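Local coordinates for protein glycerol Dehydrogenase (Unidentified, PDB 5XN8) that probably catalyses the NAD-dependent, reversible oxidation of glycerol to dihydroxyacetone at a metal-containing active site, at residues Lys26-Ser31 with Pro147-Met152; Glu30-Ile35 with Pro110-Pro115; Asp171-Trp176 with Leu297-Lys302; Gly278-Leu283 with Glu291-Val296; Ala328-Gly333 with Glu346-Ala351. One frame throughout, in Å; residues are numbered along the deposited sequence.

The five contacts illustrate how a two-domain enzyme builds each half by its own rules. Contacts 1 and 2 come first along the chain and start from the same stretch around Glu-30 and Ser-31; their centres are about 6 Å apart, and both reach the parallel sheet, where strands 111-115 and 149-153 are neighbours. Contacts 3, 4 and 5 belong to the helical half; contact 3 holds the zinc ligand Asp-171. Contact 4 is nested inside the loop closed by contact 3; both use helix 290-303, and their centres are about 8 Å apart. Contact 5 closes last, about 17 Å from contact 4 between centres, touching it through Ala-351. About 32 Å separates the centres of contacts 1 and 3.

Contact 1 of 5, residues Lys26-Ser31 with Pro147-Met152; sequences KNLAES and PDMVVM
Leu-28 meets Asp-148 and Met-149 chiefly through one branch, CD1, a small worked example of a loop residue packing on the start of a strand. The apolar touches come first. CD1 of Leu-28 lies 3.8 Å from CG of Met-149 and equally close, 3.8 Å, to the sulfur SD of Met-149, so the methyl rests on the middle of the thioether chain. Leu-28 reaches across because its CG is turned from the carbonyl carbon (chi1 -74°) and the chain then runs on extended. Asp-148 offers only its methylene: CB stands 3.8 Å from CD1 of Leu-28 and 4.1 Å from the other methyl, CD2.

The polar part lies elsewhere. The carboxylate of Asp-148 takes no part in the packing against Leu-28; its OD1 accepts the backbone N-H of Val-111, tying the start of strand 149-153 to the adjoining strand. Met-149 also packs on Phe-21 of a loop and on Leu-12 of the neighbouring strand 10-14.

Segment 26-31 thus leads into strand 31-36 while covering the place where strand 149-153 begins, a loop over the amino-terminal end of the parallel strands in a Rossmann-like alpha/beta domain.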
# COMPACT_ATOMS: atom_id res chain seq x y z
N LYS A 26 -30.81 42.89 7.16
CA LYS A 26 -32.13 43.50 6.93
C LYS A 26 -33.31 42.65 7.42
O LYS A 26 -34.28 43.19 7.96
CB LYS A 26 -32.29 43.85 5.45
CG LYS A 26 -33.62 44.49 5.07
CD LYS A 26 -33.67 45.07 3.65
CE LYS A 26 -32.54 44.67 2.70
NZ LYS A 26 -32.45 45.62 1.57
N ASN A 27 -33.23 41.33 7.21
CA ASN A 27 -34.27 40.39 7.65
C ASN A 27 -34.28 40.11 9.16
O ASN A 27 -35.26 39.58 9.68
CB ASN A 27 -34.15 39.05 6.89
CG ASN A 27 -34.35 39.21 5.39
OD1 ASN A 27 -33.47 38.87 4.60
ND2 ASN A 27 -35.50 39.71 5.00
N LEU A 28 -33.19 40.42 9.86
CA LEU A 28 -33.12 40.25 11.32
C LEU A 28 -33.76 41.40 12.08
O LEU A 28 -34.45 41.19 13.08
CB LEU A 28 -31.67 40.07 11.81
CG LEU A 28 -30.97 38.73 11.55
CD1 LEU A 28 -29.54 38.81 12.03
CD2 LEU A 28 -31.70 37.58 12.23
N ALA A 29 -33.52 42.63 11.62
CA ALA A 29 -34.08 43.82 12.24
C ALA A 29 -34.06 45.01 11.29
O ALA A 29 -33.29 45.04 10.33
CB ALA A 29 -33.31 44.15 13.51
N GLU A 30 -34.91 45.99 11.59
CA GLU A 30 -34.99 47.24 10.81
C GLU A 30 -34.00 48.30 11.27
O GLU A 30 -33.80 49.31 10.58
CB GLU A 30 -36.43 47.79 10.84
CG GLU A 30 -37.41 46.90 10.08
CD GLU A 30 -38.81 46.90 10.65
OE1 GLU A 30 -38.99 46.93 11.90
OE2 GLU A 30 -39.75 46.83 9.83
N SER A 31 -33.37 48.10 12.44
CA SER A 31 -32.33 49.00 12.92
C SER A 31 -31.33 48.30 13.83
O SER A 31 -31.67 47.31 14.50
CB SER A 31 -32.95 50.21 13.64
OG SER A 31 -33.60 49.83 14.83
N PRO A 147 -24.76 33.78 18.37
CA PRO A 147 -24.99 34.96 17.51
C PRO A 147 -25.81 34.61 16.28
O PRO A 147 -25.64 33.53 15.70
CB PRO A 147 -23.58 35.36 17.10
CG PRO A 147 -22.73 34.92 18.23
CD PRO A 147 -23.35 33.66 18.76
N ASP A 148 -26.69 35.52 15.88
CA ASP A 148 -27.55 35.30 14.73
C ASP A 148 -26.75 35.37 13.43
O ASP A 148 -27.07 34.66 12.48
CB ASP A 148 -28.74 36.26 14.74
CG ASP A 148 -29.59 36.11 16.00
OD1 ASP A 148 -29.13 36.56 17.08
OD2 ASP A 148 -30.70 35.51 15.91
N MET A 149 -25.71 36.21 13.40
CA MET A 149 -24.79 36.28 12.26
C MET A 149 -23.34 36.41 12.71
O MET A 149 -23.06 37.07 13.72
CB MET A 149 -25.13 37.46 11.36
CG MET A 149 -26.37 37.28 10.52
SD MET A 149 -26.67 38.74 9.50
CE MET A 149 -25.38 38.55 8.29
N VAL A 150 -22.44 35.79 11.95
CA VAL A 150 -20.99 35.92 12.13
C VAL A 150 -20.41 36.31 10.78
O VAL A 150 -20.54 35.56 9.82
CB VAL A 150 -20.34 34.60 12.60
CG1 VAL A 150 -18.82 34.73 12.68
CG2 VAL A 150 -20.92 34.15 13.94
N VAL A 151 -19.77 37.48 10.70
CA VAL A 151 -19.33 38.05 9.44
C VAL A 151 -17.81 38.24 9.45
O VAL A 151 -17.28 39.02 10.24
CB VAL A 151 -20.03 39.39 9.16
CG1 VAL A 151 -19.78 39.84 7.72
CG2 VAL A 151 -21.53 39.27 9.42
N MET A 152 -17.13 37.53 8.55
CA MET A 152 -15.68 37.50 8.50
C MET A 152 -15.22 38.16 7.20
O MET A 152 -15.29 37.56 6.13
CB MET A 152 -15.19 36.05 8.56
CG MET A 152 -15.76 35.24 9.73
SD MET A 152 -15.20 35.83 11.33
CE MET A 152 -13.49 35.32 11.33

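Contact 2 of 5, residues Glu30-Ile35 with Pro110-Pro115; sequences ESFFVI and PVVVIP
Phe-32 and Val-112 touch across a gap of one strand: segments 30-35 and 110-115 lie on strands that are not direct neighbours, because strand 87-92 runs between them. Apolar packing accounts for the principal touch. The outer part of the phenyl ring carries it, CE1 of Phe-32 lying 3.9 Å from CG2 of Val-112, with the two side chains crossing at about a right angle and the methyl meeting the ring obliquely. Phe-32 does not aim its first bond straight at the other segment; its ring leans over instead, with CG swung away from the carbonyl carbon (chi1 -83°). Of the two valine branches it is CG2 that faces the ring.

A looser approach adds a polar atom. The carbonyl O of Pro-110 stands 4.5 Å from CE1 of Phe-32, a distance at which it borders the ring without gripping it.

The strand between supplies the rest of the core. Val-89 packs against both Phe-32 and Val-112, and backbone bonds from Phe-33 to Gly-87 and Val-89 join strand 31-36 to it. Leu-59 covers Phe-32 from strand 58-63, while Met-149 and Val-151 pack on Val-112 from strand 149-153.

Chemically, the two segments meet by apolar packing, with no polar bond between them: hydrogen bonding is left to adjacent strands, while hydrocarbon surface farther off forms a layer on one face of the Rossmann-like domain's parallel sheet.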
# COMPACT_ATOMS: atom_id res chain seq x y z
N GLU A 30 -34.91 45.99 11.59
CA GLU A 30 -34.99 47.24 10.81
C GLU A 30 -34.00 48.30 11.27
O GLU A 30 -33.80 49.31 10.58
CB GLU A 30 -36.43 47.79 10.84
CG GLU A 30 -37.41 46.90 10.08
CD GLU A 30 -38.81 46.90 10.65
OE1 GLU A 30 -38.99 46.93 11.90
OE2 GLU A 30 -39.75 46.83 9.83
N SER A 31 -33.37 48.10 12.44
CA SER A 31 -32.33 49.00 12.92
C SER A 31 -31.33 48.30 13.83
O SER A 31 -31.67 47.31 14.50
CB SER A 31 -32.95 50.21 13.64
OG SER A 31 -33.60 49.83 14.83
N PHE A 32 -30.11 48.82 13.87
CA PHE A 32 -29.00 48.21 14.59
C PHE A 32 -28.19 49.18 15.44
O PHE A 32 -27.89 50.30 15.02
CB PHE A 32 -28.07 47.48 13.61
CG PHE A 32 -28.54 46.10 13.25
CD1 PHE A 32 -28.23 45.02 14.06
CD2 PHE A 32 -29.34 45.89 12.13
CE1 PHE A 32 -28.68 43.74 13.75
CE2 PHE A 32 -29.79 44.62 11.81
CZ PHE A 32 -29.47 43.54 12.62
N PHE A 33 -27.84 48.73 16.64
CA PHE A 33 -26.96 49.43 17.56
C PHE A 33 -25.54 48.88 17.36
O PHE A 33 -25.26 47.75 17.73
CB PHE A 33 -27.46 49.18 18.98
CG PHE A 33 -26.65 49.85 20.05
CD1 PHE A 33 -26.84 51.20 20.33
CD2 PHE A 33 -25.74 49.13 20.81
CE1 PHE A 33 -26.12 51.82 21.34
CE2 PHE A 33 -25.01 49.74 21.81
CZ PHE A 33 -25.20 51.09 22.08
N VAL A 34 -24.67 49.68 16.76
CA VAL A 34 -23.33 49.25 16.36
C VAL A 34 -22.28 49.70 17.38
O VAL A 34 -22.23 50.87 17.71
CB VAL A 34 -22.96 49.83 14.97
CG1 VAL A 34 -21.72 49.16 14.40
CG2 VAL A 34 -24.13 49.71 14.01
N ILE A 35 -21.45 48.78 17.88
CA ILE A 35 -20.37 49.13 18.82
C ILE A 35 -18.97 48.71 18.36
O ILE A 35 -18.79 47.66 17.73
CB ILE A 35 -20.62 48.60 20.26
CG1 ILE A 35 -20.52 47.07 20.33
CG2 ILE A 35 -21.99 49.06 20.75
CD1 ILE A 35 -20.62 46.53 21.75
N PRO A 110 -31.47 40.37 18.22
CA PRO A 110 -30.52 39.65 17.37
C PRO A 110 -29.13 40.27 17.40
O PRO A 110 -28.99 41.49 17.59
CB PRO A 110 -31.14 39.76 15.98
CG PRO A 110 -31.94 41.02 16.03
CD PRO A 110 -32.50 41.06 17.42
N VAL A 111 -28.11 39.43 17.22
CA VAL A 111 -26.72 39.81 17.37
C VAL A 111 -25.96 39.51 16.08
O VAL A 111 -26.11 38.44 15.50
CB VAL A 111 -26.05 39.01 18.52
CG1 VAL A 111 -24.56 39.33 18.62
CG2 VAL A 111 -26.76 39.27 19.84
N VAL A 112 -25.16 40.48 15.64
CA VAL A 112 -24.21 40.29 14.56
C VAL A 112 -22.83 40.54 15.14
O VAL A 112 -22.61 41.55 15.81
CB VAL A 112 -24.46 41.30 13.41
CG1 VAL A 112 -23.47 41.08 12.27
CG2 VAL A 112 -25.89 41.22 12.92
N VAL A 113 -21.90 39.62 14.89
CA VAL A 113 -20.50 39.80 15.32
C VAL A 113 -19.62 39.86 14.08
O VAL A 113 -19.75 39.04 13.17
CB VAL A 113 -20.02 38.70 16.31
CG1 VAL A 113 -20.67 38.90 17.67
CG2 VAL A 113 -20.28 37.29 15.80
N ILE A 114 -18.73 40.85 14.05
CA ILE A 114 -17.85 41.09 12.90
C ILE A 114 -16.40 41.14 13.40
O ILE A 114 -15.86 42.22 13.61
CB ILE A 114 -18.23 42.40 12.15
CG1 ILE A 114 -19.74 42.45 11.89
CG2 ILE A 114 -17.46 42.51 10.84
CD1 ILE A 114 -20.18 43.60 11.01
N PRO A 115 -15.77 39.96 13.60
CA PRO A 115 -14.36 39.94 13.98
C PRO A 115 -13.46 40.53 12.90
O PRO A 115 -13.52 40.11 11.75
CB PRO A 115 -14.06 38.44 14.16
CG PRO A 115 -15.38 37.79 14.36
CD PRO A 115 -16.34 38.60 13.57

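Contact 3 of 5, residues Asp171-Trp176 with Leu297-Lys302; sequences DALSTW and LGFCEK. With ZN (zinc ion), chain E.
Leu-173 spreads its two methyls over two residues of helix 290-303, one on Phe-299 and the other on Cys-300. CD1 is the branch that finds the ring: it sits 3.7 Å from CD2 of Phe-299 and 4.0 Å from CE2 of Phe-299, so one flank of the phenyl group is approached obliquely. The side chains of Leu-173 and Phe-299 run past each other in opposite directions, each extended from its helix with CG opposite the backbone N (chi1 176° in Leu-173, 175° in Phe-299). CD2 of Leu-173 turns to the sulfur, lying 3.9 Å from SG of Cys-300. The fork of the leucine is thereby used on both prongs, and all three residues are buried.

Two residues earlier on the same helix, Asp-171 faces quite different chemistry. Its OD1 binds the zinc ion at 2.1 Å, and a water is bound to the zinc ion at the same distance, 2.1 Å; His-254 and His-271 are the remaining protein ligands. OD2 of Asp-171 stays 3.0 Å from the zinc ion and instead receives the N-H of Asp-121, an interaction that would fix the rotation of the carboxylate. In close relatives these three ligands hold the catalytic metal, and the same role is likely here.

One helix thus carries a metal ligand on one side and core packing on another. Helix 162-185 leans on helix 290-303 through Leu-173, which also touches Leu-210 of helix 197-223, while helix 271-285 packs on Ser-174 through Val-275 and Thr-279.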
# COMPACT_ATOMS: atom_id res chain seq x y z
N ASP A 171 -5.12 28.09 18.91
CA ASP A 171 -6.40 27.84 19.59
C ASP A 171 -7.18 26.74 18.87
O ASP A 171 -7.87 25.93 19.51
CB ASP A 171 -7.23 29.14 19.63
CG ASP A 171 -8.40 29.10 20.61
OD1 ASP A 171 -8.34 28.43 21.66
OD2 ASP A 171 -9.40 29.79 20.33
N ALA A 172 -7.06 26.71 17.55
CA ALA A 172 -7.78 25.77 16.70
C ALA A 172 -7.16 24.37 16.70
O ALA A 172 -7.88 23.37 16.60
CB ALA A 172 -7.86 26.32 15.28
N LEU A 173 -5.83 24.31 16.79
CA LEU A 173 -5.07 23.05 16.89
C LEU A 173 -5.51 22.16 18.05
O LEU A 173 -5.44 20.94 17.96
CB LEU A 173 -3.56 23.37 17.03
CG LEU A 173 -2.54 22.25 17.25
CD1 LEU A 173 -2.00 21.70 15.95
CD2 LEU A 173 -1.39 22.75 18.11
N SER A 174 -5.97 22.77 19.14
CA SER A 174 -6.48 22.02 20.29
C SER A 174 -7.84 21.36 20.10
O SER A 174 -8.23 20.54 20.91
CB SER A 174 -6.65 22.97 21.47
OG SER A 174 -7.80 23.79 21.27
N THR A 175 -8.58 21.76 19.07
CA THR A 175 -10.00 21.42 18.99
C THR A 175 -10.24 19.94 18.78
O THR A 175 -11.04 19.34 19.50
CB THR A 175 -10.70 22.25 17.89
OG1 THR A 175 -10.50 23.63 18.18
CG2 THR A 175 -12.18 21.96 17.84
N TRP A 176 -9.55 19.36 17.80
CA TRP A 176 -9.64 17.90 17.55
C TRP A 176 -9.26 17.05 18.76
O TRP A 176 -9.92 16.05 19.04
CB TRP A 176 -8.75 17.50 16.36
CG TRP A 176 -8.52 16.02 16.26
CD1 TRP A 176 -7.33 15.39 16.34
CD2 TRP A 176 -9.51 15.00 16.11
NE1 TRP A 176 -7.50 14.04 16.22
CE2 TRP A 176 -8.84 13.77 16.09
CE3 TRP A 176 -10.91 15.01 15.99
CZ2 TRP A 176 -9.50 12.55 15.95
CZ3 TRP A 176 -11.58 13.80 15.84
CH2 TRP A 176 -10.87 12.58 15.82
N LEU A 297 4.49 19.28 17.04
CA LEU A 297 5.72 20.03 17.26
C LEU A 297 6.19 20.72 15.97
O LEU A 297 6.52 21.91 15.98
CB LEU A 297 6.83 19.10 17.76
CG LEU A 297 6.81 18.62 19.21
CD1 LEU A 297 7.87 17.55 19.38
CD2 LEU A 297 7.01 19.76 20.21
N GLY A 298 6.21 19.95 14.88
CA GLY A 298 6.58 20.45 13.57
C GLY A 298 5.71 21.58 13.08
O GLY A 298 6.21 22.56 12.55
N PHE A 299 4.40 21.44 13.27
CA PHE A 299 3.45 22.50 12.94
C PHE A 299 3.72 23.76 13.76
O PHE A 299 3.88 24.84 13.18
CB PHE A 299 2.01 22.03 13.15
CG PHE A 299 0.98 23.11 12.95
CD1 PHE A 299 0.55 23.45 11.67
CD2 PHE A 299 0.45 23.80 14.04
CE1 PHE A 299 -0.37 24.46 11.47
CE2 PHE A 299 -0.49 24.80 13.85
CZ PHE A 299 -0.89 25.14 12.56
N CYS A 300 3.77 23.60 15.08
CA CYS A 300 4.01 24.72 16.00
C CYS A 300 5.32 25.49 15.72
O CYS A 300 5.30 26.71 15.63
CB CYS A 300 3.99 24.24 17.47
SG CYS A 300 2.37 23.89 18.18
N GLU A 301 6.43 24.78 15.57
CA GLU A 301 7.73 25.42 15.25
C GLU A 301 7.68 26.23 13.96
O GLU A 301 8.20 27.35 13.89
CB GLU A 301 8.85 24.38 15.13
CG GLU A 301 10.21 24.92 14.65
CD GLU A 301 11.32 23.90 14.68
OE1 GLU A 301 11.01 22.69 14.52
OE2 GLU A 301 12.50 24.27 14.84
N LYS A 302 7.05 25.64 12.96
CA LYS A 302 6.99 26.17 11.60
C LYS A 302 6.18 27.45 11.54
O LYS A 302 6.60 28.40 10.88
CB LYS A 302 6.38 25.09 10.71
CG LYS A 302 6.28 25.30 9.22
CD LYS A 302 6.00 23.96 8.52
CE LYS A 302 4.60 23.39 8.79
NZ LYS A 302 4.61 21.94 9.13
ZN ZN E . -9.72 28.79 23.18
O HOH W 1 -11.17 29.02 24.73

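Contact 4 of 5, residues Gly278-Leu283 with Glu291-Val296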
# COMPACT_ATOMS: atom_id res chain seq x y z
N GLY A 278 -0.50 23.90 25.73
CA GLY A 278 -1.43 23.05 26.46
C GLY A 278 -1.88 21.82 25.71
O GLY A 278 -2.11 20.78 26.32
N THR A 279 -2.02 21.93 24.39
CA THR A 279 -2.29 20.79 23.52
C THR A 279 -1.15 19.79 23.53
O THR A 279 -1.38 18.57 23.56
CB THR A 279 -2.54 21.25 22.07
OG1 THR A 279 -3.62 22.18 22.05
CG2 THR A 279 -2.90 20.07 21.16
N LEU A 280 0.07 20.30 23.49
CA LEU A 280 1.27 19.47 23.57
C LEU A 280 1.37 18.73 24.89
O LEU A 280 1.75 17.56 24.92
CB LEU A 280 2.54 20.31 23.31
CG LEU A 280 3.09 20.09 21.90
CD1 LEU A 280 3.84 21.34 21.39
CD2 LEU A 280 3.94 18.82 21.86
N ALA A 281 1.00 19.42 25.97
CA ALA A 281 0.90 18.79 27.28
C ALA A 281 -0.18 17.70 27.30
O ALA A 281 0.01 16.67 27.92
CB ALA A 281 0.62 19.84 28.35
N GLN A 282 -1.31 17.95 26.64
CA GLN A 282 -2.38 16.94 26.54
C GLN A 282 -1.94 15.68 25.78
O GLN A 282 -2.34 14.58 26.15
CB GLN A 282 -3.65 17.52 25.91
CG GLN A 282 -4.80 16.51 25.84
CD GLN A 282 -6.05 17.06 25.21
OE1 GLN A 282 -6.49 18.16 25.51
NE2 GLN A 282 -6.65 16.28 24.34
N LEU A 283 -1.11 15.84 24.74
CA LEU A 283 -0.61 14.69 23.98
C LEU A 283 0.26 13.75 24.81
O LEU A 283 0.15 12.53 24.71
CB LEU A 283 0.20 15.15 22.76
CG LEU A 283 -0.50 15.93 21.65
CD1 LEU A 283 0.50 16.26 20.56
CD2 LEU A 283 -1.70 15.18 21.10
N GLU A 291 5.02 9.99 16.42
CA GLU A 291 4.86 10.71 15.12
C GLU A 291 3.70 11.70 15.16
O GLU A 291 3.74 12.66 14.40
CB GLU A 291 4.96 9.83 13.84
CG GLU A 291 4.78 8.31 13.90
CD GLU A 291 3.35 7.92 14.19
OE1 GLU A 291 2.82 8.45 15.21
OE2 GLU A 291 2.76 7.11 13.42
N GLU A 292 2.72 11.51 16.04
CA GLU A 292 1.67 12.48 16.27
C GLU A 292 2.21 13.69 17.05
O GLU A 292 1.92 14.84 16.71
CB GLU A 292 0.48 11.87 17.00
CG GLU A 292 -0.69 12.83 17.17
CD GLU A 292 -2.01 12.14 17.44
OE1 GLU A 292 -2.23 11.65 18.56
OE2 GLU A 292 -2.87 12.08 16.55
N ILE A 293 3.00 13.42 18.09
CA ILE A 293 3.69 14.49 18.82
C ILE A 293 4.58 15.30 17.85
O ILE A 293 4.60 16.52 17.92
CB ILE A 293 4.53 13.92 20.01
CG1 ILE A 293 3.60 13.41 21.12
CG2 ILE A 293 5.48 14.96 20.59
CD1 ILE A 293 4.26 12.44 22.08
N GLU A 294 5.28 14.61 16.96
CA GLU A 294 6.18 15.25 15.99
C GLU A 294 5.49 16.11 14.91
O GLU A 294 6.05 17.14 14.51
CB GLU A 294 7.11 14.22 15.34
CG GLU A 294 8.18 13.70 16.27
CD GLU A 294 9.15 12.74 15.58
OE1 GLU A 294 9.07 12.56 14.34
OE2 GLU A 294 9.99 12.13 16.28
N THR A 295 4.31 15.70 14.46
CA THR A 295 3.53 16.51 13.53
C THR A 295 3.04 17.82 14.17
O THR A 295 3.02 18.86 13.51
CB THR A 295 2.33 15.77 12.87
OG1 THR A 295 1.31 16.74 12.62
CG2 THR A 295 1.70 14.74 13.71
N VAL A 296 2.67 17.77 15.45
CA VAL A 296 2.22 18.94 16.20
C VAL A 296 3.40 19.86 16.55
O VAL A 296 3.30 21.08 16.41
CB VAL A 296 1.44 18.54 17.46
CG1 VAL A 296 1.11 19.76 18.32
CG2 VAL A 296 0.16 17.83 17.07
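Segments 278-283 and 291-296, parts of helices 271-285 and 290-303, run almost antiparallel; the axes of the two segments make 174° and come within 10.5 Å. They form an alpha-helical hairpin, two consecutive helices joined by a short turn in the helical half of the enzyme, and exemplify pairing that rests on aliphatic side chains.

Leu-280, Leu-283, Ile-293 and Val-296 make most of the interface. Leu-280 and Val-296 slide past one another in opposite directions, with CG of Leu-280 4.1 Å from CG1 of Val-296. Leu-280 also brings its CD2 to 4.3 Å from CG2 of Ile-293, a looser touch. Nearer the turn the backbones come closest, and CB of Leu-283 lies 4.2 Å from CG1 of Ile-293.

Outside the pair, Phe-177 of helix 162-185 covers Leu-283, and Tyr-207 of helix 197-223 covers Val-296. Lys-216 of a neighbouring subunit packs on Ile-293, which places this flank of the hairpin at the assembly interface.

The snuggest meeting is between tips. Leu-283, its CG beside the backbone N at chi1 -64°, reaches toward Val-296 and sets CD1 over the valine fork, 4.0 Å from CB of Val-296 and 3.8 Å from CG2 of Val-296.

Contact 5 of 5, residues Ala328-Gly333 with Glu346-Ala351; sequences ATCAEG and EQVHAA
Val-348 packs against Thr-329 and Cys-330, dividing its two methyls between them, a compact illustration of one valine packing on the end of a helix. The tight part is small. The side chains of Val-348 and Thr-329 cross obliquely, CG1 of Val-348 lying 4.1 Å from CG2 of Thr-329 and 4.1 Å from OG1 of Thr-329. The latter approach is only packing, since the hydroxyl is hydrogen-bonded to the carbonyl O of Val-325 one turn back in its own helix. The other branch serves the cysteine: CG2 of Val-348 stands 4.0 Å from SG of Cys-330. With CG1 opposite the backbone N (chi1 166°), the valine presents both methyls to segment 328-333.

The loose side begins at Cys-330, where the chain leaves helical geometry. Ala-331, Glu-332 and Gly-333 then carry the backbone away from helix 345-363, and both Glu-332 and Gly-333 are exposed. On the facing helix Glu-346 is exposed too, and its OE1 is bound by Thr-344 OG1.

The contact joins helices 318-329 and 345-363 in the helical domain. Farther in, Ile-336 covers both Thr-329 and Val-348, and Ala-326 of helix 318-329 also packs on the valine. Thr-329 rests on Ala-255 and Ile-256 of helix 252-260, Ala-351 on Val-284 and Leu-285 of helix 271-285, and His-349 and Ala-350 meet Val-225 and Val-226 of a neighbouring subunit.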
# COMPACT_ATOMS: atom_id res chain seq x y z
N ALA A 328 -4.07 24.25 39.82
CA ALA A 328 -5.11 25.12 39.29
C ALA A 328 -5.79 24.53 38.05
O ALA A 328 -6.96 24.81 37.81
CB ALA A 328 -4.55 26.51 38.99
N THR A 329 -5.05 23.72 37.29
CA THR A 329 -5.59 22.95 36.17
C THR A 329 -6.65 21.94 36.61
O THR A 329 -7.68 21.79 35.94
CB THR A 329 -4.47 22.19 35.41
OG1 THR A 329 -3.49 23.11 34.94
CG2 THR A 329 -5.02 21.43 34.21
N CYS A 330 -6.40 21.25 37.71
CA CYS A 330 -7.29 20.18 38.21
C CYS A 330 -8.37 20.66 39.19
O CYS A 330 -9.03 19.83 39.82
CB CYS A 330 -6.45 19.07 38.84
SG CYS A 330 -5.34 18.29 37.65
N ALA A 331 -8.55 21.97 39.30
CA ALA A 331 -9.58 22.55 40.16
C ALA A 331 -10.97 22.06 39.78
O ALA A 331 -11.24 21.76 38.62
CB ALA A 331 -9.52 24.07 40.08
N GLU A 332 -11.86 21.99 40.76
CA GLU A 332 -13.23 21.53 40.54
C GLU A 332 -13.94 22.43 39.52
O GLU A 332 -13.90 23.66 39.63
CB GLU A 332 -14.00 21.51 41.86
CG GLU A 332 -15.33 20.75 41.78
CD GLU A 332 -16.30 21.14 42.87
OE1 GLU A 332 -16.45 22.35 43.16
OE2 GLU A 332 -16.95 20.23 43.43
N GLY A 333 -14.55 21.80 38.52
CA GLY A 333 -15.24 22.50 37.44
C GLY A 333 -14.43 22.62 36.16
O GLY A 333 -14.98 22.99 35.12
N GLU A 346 -0.37 15.68 40.01
CA GLU A 346 0.95 15.07 39.75
C GLU A 346 1.15 14.71 38.28
O GLU A 346 2.23 14.91 37.73
CB GLU A 346 1.17 13.82 40.62
CG GLU A 346 1.32 14.08 42.12
CD GLU A 346 0.01 14.12 42.91
OE1 GLU A 346 -1.09 14.23 42.29
OE2 GLU A 346 0.09 14.07 44.15
N GLN A 347 0.11 14.19 37.63
CA GLN A 347 0.23 13.71 36.25
C GLN A 347 0.12 14.85 35.22
O GLN A 347 0.62 14.69 34.10
CB GLN A 347 -0.73 12.54 35.98
CG GLN A 347 -1.96 12.81 35.13
CD GLN A 347 -2.85 11.57 34.97
OE1 GLN A 347 -2.93 10.72 35.88
NE2 GLN A 347 -3.54 11.47 33.82
N VAL A 348 -0.51 15.97 35.58
CA VAL A 348 -0.43 17.20 34.76
C VAL A 348 0.96 17.88 34.89
O VAL A 348 1.50 18.36 33.90
CB VAL A 348 -1.59 18.20 35.09
CG1 VAL A 348 -1.35 19.60 34.52
CG2 VAL A 348 -2.90 17.66 34.57
N HIS A 349 1.50 17.93 36.10
CA HIS A 349 2.87 18.42 36.34
C HIS A 349 3.85 17.61 35.47
O HIS A 349 4.64 18.18 34.71
CB HIS A 349 3.20 18.33 37.84
CG HIS A 349 4.63 18.60 38.21
ND1 HIS A 349 5.59 17.61 38.24
CD2 HIS A 349 5.24 19.72 38.66
CE1 HIS A 349 6.74 18.12 38.64
NE2 HIS A 349 6.56 19.41 38.89
N ALA A 350 3.73 16.29 35.55
CA ALA A 350 4.51 15.35 34.75
C ALA A 350 4.45 15.61 33.25
O ALA A 350 5.48 15.65 32.56
CB ALA A 350 4.04 13.93 35.02
N ALA A 351 3.23 15.77 32.75
CA ALA A 351 3.01 15.99 31.33
C ALA A 351 3.64 17.30 30.85
O ALA A 351 4.30 17.33 29.81
CB ALA A 351 1.53 15.97 31.02